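Local coordinates for clostripain-related protein (Bacteroides thetaiotaomicron, PDB 5L20) that is probably a cysteine peptidase of the clostripain (C11) family that cuts peptide bonds, of which this chain is an N-terminal portion, at residues A[14-19]-A[24-29]; A[32-37]-A[68-73]; A[53-58]-A[81-86]; A[73-78]-A[97-102]. All blocks are in the same frame, centred on the assembly; numbering follows the deposited sequence.

Interaction 1: A[14-19]-A[24-29]; sequences MYLPWS and SNFYQN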
loop_
_atom_site.group_PDB
_atom_site.type_symbol
_atom_site.label_atom_id
_atom_site.label_comp_id
_atom_site.label_asym_id
_atom_site.label_seq_id
_atom_site.Cartn_x
_atom_site.Cartn_y
_atom_site.Cartn_z
ATOM N N MET A 14 -0.809 0.117 -3.124
ATOM C CA MET A 14 -1.486 -0.929 -2.389
ATOM C C MET A 14 -1.752 -0.404 -0.983
ATOM O O MET A 14 -0.794 -0.109 -0.227
ATOM C CB MET A 14 -0.649 -2.205 -2.348
ATOM C CG MET A 14 -1.408 -3.341 -1.667
ATOM S SD MET A 14 -0.516 -4.903 -1.819
ATOM C CE MET A 14 -1.627 -5.695 -2.974
ATOM N N TYR A 15 -3.024 -0.339 -0.630
ATOM C CA TYR A 15 -3.501 0.306 0.589
ATOM C C TYR A 15 -4.167 -0.740 1.478
ATOM O O TYR A 15 -5.199 -1.328 1.096
ATOM C CB TYR A 15 -4.495 1.417 0.202
ATOM C CG TYR A 15 -5.157 2.139 1.354
ATOM C CD1 TYR A 15 -4.382 2.802 2.287
ATOM C CD2 TYR A 15 -6.539 2.166 1.509
ATOM C CE1 TYR A 15 -4.959 3.492 3.341
ATOM C CE2 TYR A 15 -7.140 2.880 2.563
ATOM C CZ TYR A 15 -6.342 3.530 3.464
ATOM O OH TYR A 15 -6.883 4.185 4.532
ATOM N N LEU A 16 -3.532 -1.001 2.630
ATOM C CA LEU A 16 -3.905 -2.104 3.504
ATOM C C LEU A 16 -4.154 -1.560 4.915
ATOM O O LEU A 16 -3.343 -1.768 5.844
ATOM C CB LEU A 16 -2.824 -3.208 3.498
ATOM C CG LEU A 16 -2.521 -3.785 2.112
ATOM C CD1 LEU A 16 -1.212 -4.586 2.171
ATOM C CD2 LEU A 16 -3.680 -4.649 1.653
ATOM N N PRO A 17 -5.242 -0.832 5.090
ATOM C CA PRO A 17 -5.542 -0.302 6.422
ATOM C C PRO A 17 -5.921 -1.436 7.370
ATOM O O PRO A 17 -6.148 -2.580 6.945
ATOM C CB PRO A 17 -6.717 0.650 6.168
ATOM C CG PRO A 17 -7.395 0.088 4.953
ATOM C CD PRO A 17 -6.266 -0.456 4.092
ATOM N N TRP A 18 -6.033 -1.111 8.651
ATOM C CA TRP A 18 -6.231 -2.165 9.654
ATOM C C TRP A 18 -7.507 -2.959 9.433
ATOM O O TRP A 18 -8.575 -2.392 9.221
ATOM C CB TRP A 18 -6.235 -1.543 11.054
ATOM C CG TRP A 18 -6.378 -2.545 12.154
ATOM C CD1 TRP A 18 -7.427 -2.664 13.009
ATOM C CD2 TRP A 18 -5.434 -3.562 12.514
ATOM N NE1 TRP A 18 -7.200 -3.708 13.891
ATOM C CE2 TRP A 18 -5.988 -4.277 13.594
ATOM C CE3 TRP A 18 -4.192 -3.953 12.007
ATOM C CZ2 TRP A 18 -5.324 -5.355 14.202
ATOM C CZ3 TRP A 18 -3.532 -5.032 12.611
ATOM C CH2 TRP A 18 -4.109 -5.714 13.692
ATOM N N SER A 19 -7.396 -4.290 9.486
ATOM C CA SER A 19 -8.482 -5.197 9.108
ATOM C C SER A 19 -8.903 -6.112 10.248
ATOM O O SER A 19 -9.772 -6.960 10.072
ATOM C CB SER A 19 -8.056 -6.099 7.941
ATOM O OG SER A 19 -7.086 -7.041 8.416
ATOM N N SER A 24 -2.272 -11.220 8.454
ATOM C CA SER A 24 -1.416 -12.278 7.946
ATOM C C SER A 24 -1.693 -12.540 6.457
ATOM O O SER A 24 -0.764 -12.744 5.671
ATOM C CB SER A 24 -1.585 -13.557 8.784
ATOM O OG SER A 24 -2.950 -13.913 8.971
ATOM N N ASN A 25 -2.970 -12.508 6.072
ATOM C CA ASN A 25 -3.305 -12.646 4.653
ATOM C C ASN A 25 -2.658 -11.536 3.826
ATOM O O ASN A 25 -2.203 -11.760 2.714
ATOM C CB ASN A 25 -4.820 -12.647 4.452
ATOM C CG ASN A 25 -5.514 -13.754 5.233
ATOM O OD1 ASN A 25 -5.985 -13.538 6.354
ATOM N ND2 ASN A 25 -5.571 -14.941 4.650
ATOM N N PHE A 26 -2.614 -10.313 4.368
ATOM C CA PHE A 26 -1.992 -9.207 3.664
ATOM C C PHE A 26 -0.491 -9.435 3.455
ATOM O O PHE A 26 0.066 -9.104 2.400
ATOM C CB PHE A 26 -2.192 -7.895 4.438
ATOM C CG PHE A 26 -3.629 -7.401 4.485
ATOM C CD1 PHE A 26 -4.629 -7.927 3.682
ATOM C CD2 PHE A 26 -3.950 -6.382 5.368
ATOM C CE1 PHE A 26 -5.918 -7.443 3.775
ATOM C CE2 PHE A 26 -5.223 -5.891 5.469
ATOM C CZ PHE A 26 -6.211 -6.418 4.690
ATOM N N TYR A 27 0.191 -9.965 4.474
ATOM C CA TYR A 27 1.595 -10.268 4.298
ATOM C C TYR A 27 1.815 -11.255 3.145
ATOM O O TYR A 27 2.738 -11.083 2.369
ATOM C CB TYR A 27 2.196 -10.809 5.599
ATOM C CG TYR A 27 2.462 -9.724 6.621
ATOM C CD1 TYR A 27 3.293 -8.644 6.305
ATOM C CD2 TYR A 27 1.902 -9.780 7.889
ATOM C CE1 TYR A 27 3.551 -7.633 7.240
ATOM C CE2 TYR A 27 2.154 -8.776 8.836
ATOM C CZ TYR A 27 2.977 -7.722 8.499
ATOM O OH TYR A 27 3.234 -6.726 9.431
ATOM N N GLN A 28 0.921 -12.232 3.002
ATOM C CA GLN A 28 1.036 -13.183 1.899
ATOM C C GLN A 28 0.698 -12.513 0.561
ATOM O O GLN A 28 1.320 -12.791 -0.463
ATOM C CB GLN A 28 0.130 -14.398 2.154
ATOM C CG GLN A 28 0.117 -15.465 1.048
ATOM C CD GLN A 28 1.491 -16.106 0.819
ATOM O OE1 GLN A 28 2.283 -16.248 1.750
ATOM N NE2 GLN A 28 1.775 -16.478 -0.423
ATOM N N ASN A 29 -0.290 -11.606 0.566
ATOM C CA ASN A 29 -0.545 -10.815 -0.640
ATOM C C ASN A 29 0.710 -10.033 -1.099
ATOM O O ASN A 29 1.053 -9.978 -2.293
ATOM C CB ASN A 29 -1.672 -9.789 -0.421
ATOM C CG ASN A 29 -3.042 -10.420 -0.222
ATOM O OD1 ASN A 29 -3.818 -9.957 0.598
ATOM N ND2 ASN A 29 -3.352 -11.482 -0.984
#

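Interaction 2: A[32-37]-A[68-73]; sequences DLESVV and GKSVHK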
loop_
_atom_site.group_PDB
_atom_site.type_symbol
_atom_site.label_atom_id
_atom_site.label_comp_id
_atom_site.label_asym_id
_atom_site.label_seq_id
_atom_site.Cartn_x
_atom_site.Cartn_y
_atom_site.Cartn_z
ATOM N N ASP A 32 3.271 -12.462 -2.510
ATOM C CA ASP A 32 2.868 -12.828 -3.866
ATOM C C ASP A 32 3.164 -11.717 -4.871
ATOM O O ASP A 32 3.650 -11.960 -5.978
ATOM C CB ASP A 32 1.371 -13.156 -3.908
ATOM C CG ASP A 32 1.042 -14.515 -3.317
ATOM O OD1 ASP A 32 1.964 -15.284 -2.929
ATOM O OD2 ASP A 32 -0.160 -14.834 -3.269
ATOM N N LEU A 33 2.880 -10.470 -4.496
ATOM C CA LEU A 33 3.171 -9.382 -5.405
ATOM C C LEU A 33 4.676 -9.209 -5.603
ATOM O O LEU A 33 5.122 -8.915 -6.710
ATOM C CB LEU A 33 2.522 -8.098 -4.895
ATOM C CG LEU A 33 2.639 -6.854 -5.785
ATOM C CD1 LEU A 33 1.983 -7.078 -7.132
ATOM C CD2 LEU A 33 2.031 -5.604 -5.105
ATOM N N GLU A 34 5.453 -9.414 -4.547
ATOM C CA GLU A 34 6.914 -9.349 -4.669
ATOM C C GLU A 34 7.466 -10.362 -5.671
ATOM O O GLU A 34 8.481 -10.097 -6.320
ATOM C CB GLU A 34 7.585 -9.561 -3.313
ATOM C CG GLU A 34 7.487 -8.377 -2.400
ATOM C CD GLU A 34 8.545 -8.370 -1.308
ATOM O OE1 GLU A 34 9.755 -8.272 -1.623
ATOM O OE2 GLU A 34 8.160 -8.437 -0.132
ATOM N N SER A 35 6.803 -11.513 -5.811
ATOM C CA SER A 35 7.303 -12.505 -6.749
ATOM C C SER A 35 7.217 -11.950 -8.179
ATOM O O SER A 35 7.981 -12.357 -9.041
ATOM C CB SER A 35 6.552 -13.843 -6.607
ATOM O OG SER A 35 5.242 -13.784 -7.158
ATOM N N VAL A 36 6.309 -10.994 -8.426
ATOM C CA VAL A 36 6.235 -10.315 -9.723
ATOM C C VAL A 36 7.318 -9.238 -9.898
ATOM O O VAL A 36 7.888 -9.084 -10.981
ATOM C CB VAL A 36 4.835 -9.657 -9.920
ATOM C CG1 VAL A 36 4.768 -8.826 -11.204
ATOM C CG2 VAL A 36 3.740 -10.738 -9.911
ATOM N N VAL A 37 7.596 -8.488 -8.834
ATOM C CA VAL A 37 8.656 -7.471 -8.870
ATOM C C VAL A 37 9.995 -8.105 -9.205
ATOM O O VAL A 37 10.793 -7.520 -9.933
ATOM C CB VAL A 37 8.741 -6.705 -7.531
ATOM C CG1 VAL A 37 9.982 -5.763 -7.477
ATOM C CG2 VAL A 37 7.456 -5.911 -7.331
ATOM N N GLY A 68 19.189 -7.556 -8.990
ATOM C CA GLY A 68 18.529 -8.807 -9.314
ATOM C C GLY A 68 17.549 -9.345 -8.285
ATOM O O GLY A 68 17.299 -10.550 -8.248
ATOM N N LYS A 69 16.976 -8.470 -7.459
ATOM C CA LYS A 69 16.064 -8.926 -6.403
ATOM C C LYS A 69 14.983 -7.899 -6.032
ATOM O O LYS A 69 15.119 -6.708 -6.318
ATOM C CB LYS A 69 16.864 -9.298 -5.151
ATOM N N SER A 70 13.907 -8.377 -5.408
ATOM C CA SER A 70 12.909 -7.488 -4.819
ATOM C C SER A 70 13.531 -6.867 -3.574
ATOM O O SER A 70 14.399 -7.475 -2.940
ATOM C CB SER A 70 11.621 -8.244 -4.474
ATOM O OG SER A 70 10.528 -7.355 -4.239
ATOM N N VAL A 71 13.122 -5.651 -3.234
ATOM C CA VAL A 71 13.596 -5.031 -2.003
ATOM C C VAL A 71 12.535 -4.082 -1.428
ATOM O O VAL A 71 11.831 -3.417 -2.182
ATOM C CB VAL A 71 14.931 -4.272 -2.245
ATOM C CG1 VAL A 71 14.753 -3.171 -3.273
ATOM C CG2 VAL A 71 15.476 -3.709 -0.948
ATOM N N HIS A 72 12.403 -4.067 -0.102
ATOM C CA HIS A 72 11.544 -3.107 0.601
ATOM C C HIS A 72 12.329 -1.862 0.958
ATOM O O HIS A 72 13.253 -1.927 1.797
ATOM C CB HIS A 72 10.990 -3.656 1.913
ATOM C CG HIS A 72 9.955 -4.729 1.779
ATOM N ND1 HIS A 72 8.908 -4.847 2.668
ATOM C CD2 HIS A 72 9.822 -5.752 0.900
ATOM C CE1 HIS A 72 8.172 -5.902 2.343
ATOM N NE2 HIS A 72 8.705 -6.465 1.274
ATOM N N LYS A 73 11.973 -0.729 0.360
ATOM C CA LYS A 73 12.563 0.557 0.755
ATOM C C LYS A 73 11.561 1.275 1.645
ATOM O O LYS A 73 10.530 1.735 1.147
ATOM C CB LYS A 73 12.897 1.425 -0.455
#

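Interaction 3: A[53-58]-A[81-86]; sequences TTATKA and PAYTTA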
loop_
_atom_site.group_PDB
_atom_site.type_symbol
_atom_site.label_atom_id
_atom_site.label_comp_id
_atom_site.label_asym_id
_atom_site.label_seq_id
_atom_site.Cartn_x
_atom_site.Cartn_y
_atom_site.Cartn_z
ATOM N N THR A 53 0.379 -2.268 10.574
ATOM C CA THR A 53 0.875 -3.486 11.205
ATOM C C THR A 53 0.139 -3.731 12.523
ATOM O O THR A 53 0.114 -4.860 13.031
ATOM C CB THR A 53 2.370 -3.396 11.452
ATOM O OG1 THR A 53 2.625 -2.204 12.194
ATOM C CG2 THR A 53 3.138 -3.311 10.134
ATOM N N THR A 54 -0.418 -2.658 13.094
ATOM C CA THR A 54 -1.400 -2.737 14.176
ATOM C C THR A 54 -2.485 -1.718 13.879
ATOM O O THR A 54 -2.385 -0.988 12.877
ATOM C CB THR A 54 -0.788 -2.433 15.570
ATOM O OG1 THR A 54 -0.558 -1.019 15.687
ATOM C CG2 THR A 54 0.525 -3.204 15.791
ATOM N N ALA A 55 -3.491 -1.616 14.742
ATOM C CA ALA A 55 -4.574 -0.659 14.514
ATOM C C ALA A 55 -4.078 0.793 14.510
ATOM O O ALA A 55 -4.726 1.676 13.933
ATOM C CB ALA A 55 -5.653 -0.830 15.553
ATOM N N THR A 56 -2.929 1.027 15.138
ATOM C CA THR A 56 -2.407 2.374 15.368
ATOM C C THR A 56 -1.002 2.605 14.812
ATOM O O THR A 56 -0.434 3.686 14.984
ATOM C CB THR A 56 -2.358 2.687 16.874
ATOM O OG1 THR A 56 -1.538 1.703 17.518
ATOM C CG2 THR A 56 -3.753 2.643 17.462
ATOM N N LYS A 57 -0.449 1.618 14.117
ATOM C CA LYS A 57 0.898 1.722 13.567
ATOM C C LYS A 57 0.880 1.306 12.108
ATOM O O LYS A 57 0.332 0.259 11.769
ATOM C CB LYS A 57 1.892 0.842 14.333
ATOM C CG LYS A 57 2.183 1.331 15.748
ATOM C CD LYS A 57 3.176 0.406 16.422
ATOM C CE LYS A 57 4.418 0.250 15.564
ATOM N NZ LYS A 57 5.340 -0.792 16.095
ATOM N N ALA A 58 1.495 2.111 11.251
ATOM C CA ALA A 58 1.564 1.769 9.836
ATOM C C ALA A 58 2.900 2.146 9.259
ATOM O O ALA A 58 3.634 2.986 9.815
ATOM C CB ALA A 58 0.450 2.467 9.045
ATOM N N PRO A 81 -2.244 6.889 12.559
ATOM C CA PRO A 81 -2.778 7.483 11.319
ATOM C C PRO A 81 -4.301 7.437 11.294
ATOM O O PRO A 81 -4.880 6.463 11.757
ATOM C CB PRO A 81 -2.192 6.601 10.222
ATOM C CG PRO A 81 -1.980 5.289 10.869
ATOM C CD PRO A 81 -1.594 5.591 12.324
ATOM N N ALA A 82 -4.938 8.474 10.765
ATOM C CA ALA A 82 -6.386 8.589 10.826
ATOM C C ALA A 82 -7.010 8.058 9.541
ATOM O O ALA A 82 -7.673 8.785 8.783
ATOM C CB ALA A 82 -6.784 10.041 11.069
ATOM N N TYR A 83 -6.778 6.779 9.290
ATOM C CA TYR A 83 -7.084 6.209 7.985
ATOM C C TYR A 83 -8.582 5.993 7.773
ATOM O O TYR A 83 -8.988 5.651 6.668
ATOM C CB TYR A 83 -6.300 4.900 7.784
ATOM C CG TYR A 83 -6.432 3.958 8.954
ATOM C CD1 TYR A 83 -7.526 3.105 9.080
ATOM C CD2 TYR A 83 -5.430 3.911 9.930
ATOM C CE1 TYR A 83 -7.655 2.264 10.168
ATOM C CE2 TYR A 83 -5.564 3.074 11.026
ATOM C CZ TYR A 83 -6.672 2.256 11.126
ATOM O OH TYR A 83 -6.807 1.415 12.194
ATOM N N THR A 84 -9.427 6.195 8.792
ATOM C CA THR A 84 -10.873 6.136 8.571
ATOM C C THR A 84 -11.477 7.510 8.286
ATOM O O THR A 84 -12.706 7.630 8.175
ATOM C CB THR A 84 -11.635 5.523 9.772
ATOM O OG1 THR A 84 -11.563 6.424 10.893
ATOM C CG2 THR A 84 -11.074 4.131 10.157
ATOM N N THR A 85 -10.631 8.544 8.157
ATOM C CA THR A 85 -11.092 9.917 7.913
ATOM C C THR A 85 -10.610 10.403 6.555
ATOM O O THR A 85 -9.586 9.939 6.042
ATOM C CB THR A 85 -10.589 10.930 8.984
ATOM O OG1 THR A 85 -9.192 11.132 8.827
ATOM C CG2 THR A 85 -10.876 10.440 10.415
ATOM N N ALA A 86 -11.360 11.320 5.968
ATOM C CA ALA A 86 -10.988 11.831 4.660
ATOM C C ALA A 86 -9.645 12.551 4.729
ATOM O O ALA A 86 -8.789 12.388 3.850
ATOM C CB ALA A 86 -12.070 12.746 4.126
HETATM O O HOH W 1 -4.807 5.083 14.148
#

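Interaction 4: A[73-78]-A[97-102]; sequences KTLKNY and QRYSPT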
loop_
_atom_site.group_PDB
_atom_site.type_symbol
_atom_site.label_atom_id
_atom_site.label_comp_id
_atom_site.label_asym_id
_atom_site.label_seq_id
_atom_site.Cartn_x
_atom_site.Cartn_y
_atom_site.Cartn_z
ATOM N N LYS A 73 11.973 -0.729 0.360
ATOM C CA LYS A 73 12.563 0.557 0.755
ATOM C C LYS A 73 11.561 1.275 1.645
ATOM O O LYS A 73 10.530 1.735 1.147
ATOM C CB LYS A 73 12.897 1.425 -0.455
ATOM N N THR A 74 11.821 1.359 2.952
ATOM C CA THR A 74 10.901 2.030 3.874
ATOM C C THR A 74 10.937 3.537 3.653
ATOM O O THR A 74 12.001 4.168 3.639
ATOM C CB THR A 74 11.225 1.687 5.351
ATOM O OG1 THR A 74 11.177 0.261 5.513
ATOM C CG2 THR A 74 10.232 2.312 6.312
ATOM N N LEU A 75 9.758 4.118 3.464
ATOM C CA LEU A 75 9.671 5.536 3.127
ATOM C C LEU A 75 9.340 6.349 4.365
ATOM O O LEU A 75 9.894 7.434 4.560
ATOM C CB LEU A 75 8.616 5.745 2.054
ATOM C CG LEU A 75 8.951 4.972 0.768
ATOM C CD1 LEU A 75 7.804 5.171 -0.220
ATOM C CD2 LEU A 75 10.226 5.455 0.135
ATOM N N LYS A 76 8.406 5.860 5.175
ATOM C CA LYS A 76 8.094 6.494 6.450
ATOM C C LYS A 76 7.222 5.593 7.306
ATOM O O LYS A 76 6.657 4.606 6.821
ATOM C CB LYS A 76 7.405 7.848 6.259
ATOM C CG LYS A 76 6.056 7.756 5.586
ATOM C CD LYS A 76 5.406 9.148 5.422
ATOM C CE LYS A 76 4.903 9.718 6.725
ATOM N NZ LYS A 76 4.221 11.025 6.524
ATOM N N ASN A 77 7.130 5.928 8.587
ATOM C CA ASN A 77 6.230 5.251 9.491
ATOM C C ASN A 77 5.188 6.192 10.043
ATOM O O ASN A 77 5.369 7.424 9.999
ATOM C CB ASN A 77 7.024 4.597 10.616
ATOM C CG ASN A 77 7.926 3.507 10.100
ATOM O OD1 ASN A 77 7.464 2.397 9.828
ATOM N ND2 ASN A 77 9.205 3.816 9.910
ATOM N N TYR A 78 4.091 5.629 10.537
ATOM C CA TYR A 78 2.993 6.418 11.043
ATOM C C TYR A 78 2.595 5.970 12.429
ATOM O O TYR A 78 2.551 4.766 12.711
ATOM C CB TYR A 78 1.740 6.311 10.162
ATOM C CG TYR A 78 1.880 6.714 8.718
ATOM C CD1 TYR A 78 2.445 5.848 7.794
ATOM C CD2 TYR A 78 1.405 7.927 8.276
ATOM C CE1 TYR A 78 2.559 6.198 6.458
ATOM C CE2 TYR A 78 1.498 8.290 6.937
ATOM C CZ TYR A 78 2.093 7.416 6.043
ATOM O OH TYR A 78 2.201 7.757 4.717
ATOM N N GLN A 97 2.173 10.573 -3.387
ATOM C CA GLN A 97 2.541 11.413 -4.506
ATOM C C GLN A 97 3.934 12.044 -4.328
ATOM O O GLN A 97 4.665 12.166 -5.289
ATOM C CB GLN A 97 1.502 12.508 -4.697
ATOM C CG GLN A 97 0.143 11.990 -5.142
ATOM C CD GLN A 97 -0.853 13.126 -5.150
ATOM O OE1 GLN A 97 -0.867 13.976 -6.060
ATOM N NE2 GLN A 97 -1.675 13.174 -4.113
ATOM N N ARG A 98 4.278 12.448 -3.104
ATOM C CA ARG A 98 5.603 13.043 -2.837
ATOM C C ARG A 98 6.691 12.027 -3.080
ATOM O O ARG A 98 7.679 12.343 -3.741
ATOM C CB ARG A 98 5.694 13.567 -1.406
ATOM C CG ARG A 98 5.252 15.019 -1.274
ATOM C CD ARG A 98 5.452 15.557 0.158
ATOM N NE ARG A 98 4.572 14.876 1.105
ATOM C CZ ARG A 98 3.413 15.373 1.529
ATOM N NH1 ARG A 98 3.013 16.580 1.151
ATOM N NH2 ARG A 98 2.670 14.672 2.346
ATOM N N TYR A 99 6.528 10.814 -2.564
ATOM C CA TYR A 99 7.560 9.803 -2.761
ATOM C C TYR A 99 7.570 9.280 -4.194
ATOM O O TYR A 99 8.612 8.836 -4.696
ATOM C CB TYR A 99 7.382 8.646 -1.782
ATOM C CG TYR A 99 7.797 8.979 -0.375
ATOM C CD1 TYR A 99 9.146 9.074 -0.052
ATOM C CD2 TYR A 99 6.856 9.183 0.631
ATOM C CE1 TYR A 99 9.541 9.356 1.243
ATOM C CE2 TYR A 99 7.245 9.484 1.942
ATOM C CZ TYR A 99 8.588 9.563 2.222
ATOM O OH TYR A 99 8.994 9.821 3.511
ATOM N N SER A 100 6.411 9.321 -4.862
ATOM C CA SER A 100 6.326 8.719 -6.190
ATOM C C SER A 100 5.559 9.613 -7.158
ATOM O O SER A 100 4.378 9.406 -7.403
ATOM C CB SER A 100 5.663 7.343 -6.102
ATOM O OG SER A 100 5.747 6.684 -7.365
ATOM N N PRO A 101 6.219 10.638 -7.707
ATOM C CA PRO A 101 5.595 11.529 -8.678
ATOM C C PRO A 101 5.477 10.863 -10.041
ATOM O O PRO A 101 6.498 10.580 -10.675
ATOM C CB PRO A 101 6.567 12.721 -8.752
ATOM C CG PRO A 101 7.568 12.480 -7.689
ATOM C CD PRO A 101 7.585 11.061 -7.344
ATOM N N THR A 102 4.252 10.583 -10.482
ATOM C CA THR A 102 4.056 9.877 -11.744
ATOM C C THR A 102 2.858 10.479 -12.444
ATOM O O THR A 102 2.075 11.203 -11.827
ATOM C CB THR A 102 3.815 8.347 -11.539
ATOM O OG1 THR A 102 2.737 8.146 -10.612
ATOM C CG2 THR A 102 5.048 7.637 -10.987
#

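Interaction 1: A[14-19]-A[24-29]
F26 and L16 carry most of the contact between helix 23-37 and the end of strand 10-16, with S19 finishing it. The leucine lies over one face of the phenyl ring: its CD2 stands 3.9 Å from the centroid of the F26 ring and only 9° off the ring normal, a CH-pi contact, while L16 CB comes 3.9 Å from F26 CD2. The two side chains run past each other in opposite directions. F26 keeps CG anti to its carbonyl carbon (chi1 -68°), which sends the ring from the helix toward the strand. There the far end of the ring meets the turn that follows the strand, with P17 O at the edge, 3.7 Å from F26 CE2. S19 OG approaches the same F26 CE2 obliquely at 3.7 Å, but it is hydrogen-bonded by the backbone N-H of L22. Replaced by an alanine, F26 would probably leave a gap beneath L16 CD2 and deprive S19 of its apolar neighbour. L16 and F26 both also pack on M51 of the adjacent strand 45-52, so the ring sits inside the beta-alpha-beta unit of strand 10-16, helix 23-37 and strand 45-52.

Interaction 2: A[32-37]-A[68-73]
A helix-on-sheet contact sets E34 of helix 23-37 against S70 and H72 of strand 69-79, an outermost strand of the sheet in this chain, and is closed by two hydrogen bonds to one carboxylate. One oxygen serves each partner. S70 OG donates to E34 OE1 at 2.9 Å, arriving on the anti side of the carboxylate and slightly out of its plane. H72 NE2 donates to E34 OE2 in a very short bond of 2.5 Å, nearly straight at 164°. That oxygen lies at the edge of the imidazole, near the ring plane, and the carboxylate is turned 54° from it, the two side chains crossing at about a right angle. S70 reaches E34 because its OG swings opposite the backbone N (chi1 -164°), where it also meets V37 CG1 at 3.6 Å, one turn further along the helix. Held at both oxygens, the carboxylate has little freedom to rotate. A leucine in place of E34 would keep some bulk but would probably leave S70 OG without its acceptor and H72 without the mate for its NE2. Strand 57-66 completes the surroundings: F61 stacks on the H72 ring, and L63 touches E34, V37 and H72. The arrangement is a His-carboxylate hydrogen bond at the border of a helix packed across a beta sheet, the layered alpha/beta architecture expected of the caspase-like fold of C11 peptidases.

Interaction 3: A[53-58]-A[81-86]
Segment 53-58, a corner leading into strand 57-66, meets 81-86 through the carbonyls of A55 and T56 and the methyl group of A58, which meet Y83 and P81. T53 and T54 make no such contact but shape the corner. T53 N donates to K57 O at 2.8 Å, and T54 OG1 accepts from T56 N at 3.2 Å, forming an ST turn. A55 O accepts from the hydroxyl of Y83, 2.7 Å from Y83 OH to A55 O. The donor lies in the carbonyl plane on a lone pair, at a C=O...O angle of 129°, and the oxygen sits at the edge of the tyrosine ring. Y83 CG lies between the backbone N and the carbonyl carbon (chi1 49°), the setting from which the ring reaches A55. A water links the same two segments, donating to P81 O at 2.8 Å and weakly to A55 O. One residue on, T56 O rests 3.5 Å from P81 CD. A58 then turns its CB toward the proline, 4.1 Å from P81 CG, in apolar contact. P81 CG in its turn lies at the edge of the Y83 ring, so proline and tyrosine meet the corner side by side. C52 of strand 45-52 touches both A58 and Y83. W18 packs on A55 and Y83 from the loop after strand 10-16, and T85, which ends the type I turn begun at A82, is the N-cap of helix 86-99, its OG1 bonded to G88 N.

Interaction 4: A[73-78]-A[97-102]
L75 lies over one face of the Y99 ring, its CB 3.7 Å from the centroid of that ring and 8° off the normal, a CH-pi contact at the centre. The leucine and tyrosine side chains slide past each other in opposite directions. L75 CD2 therefore meets Y99 CD1 at 3.8 Å, and L75 CD1 runs on to Y99 CB, also 3.8 Å away. K76 approaches differently, crossing the tyrosine at about a right angle. Its CB stands 3.7 Å from Y99 OH, and its CD touches the ring edge at CE2. Two successive strand residues can both turn to the helix because L75 and K76 form a classic beta bulge opposite L60. The lysine chain then bends at chi3 (-73°), laying CE over one face of the Y78 ring, toward its rim, while NZ goes on to a salt bridge with D95. D95 also forms a salt bridge with R98 and accepts from Y78 OH, and so pairs with two like charges. The contact thus sets the last turn of helix 86-99 on strand 69-79, an outermost strand of the sheet in this chain. L60 of strand 57-66 lies against Y99 and K76, and I48 of strand 45-52 lies against L75.

Overall arrangement
From the N terminus, interaction 1 closes the short connection after strand 10-16 and ties that strand to helix 23-37. Further along the same helix, interaction 2 bridges some thirty residues to strand 69-79 and is in series with interaction 1, M14 touching L33 between them. Interaction 3 opens inside the span of interaction 2 and ends beyond it, so the two cross; it joins the start of strand 57-66 to the loop before helix 86-99, and it touches interaction 1, where Y27 of that contact meets T53. Interaction 4 follows interaction 2, sharing K73, crosses interaction 3, and brings helix 86-99 to strand 69-79. Together they bind two helices and the intervening loops to one mixed sheet.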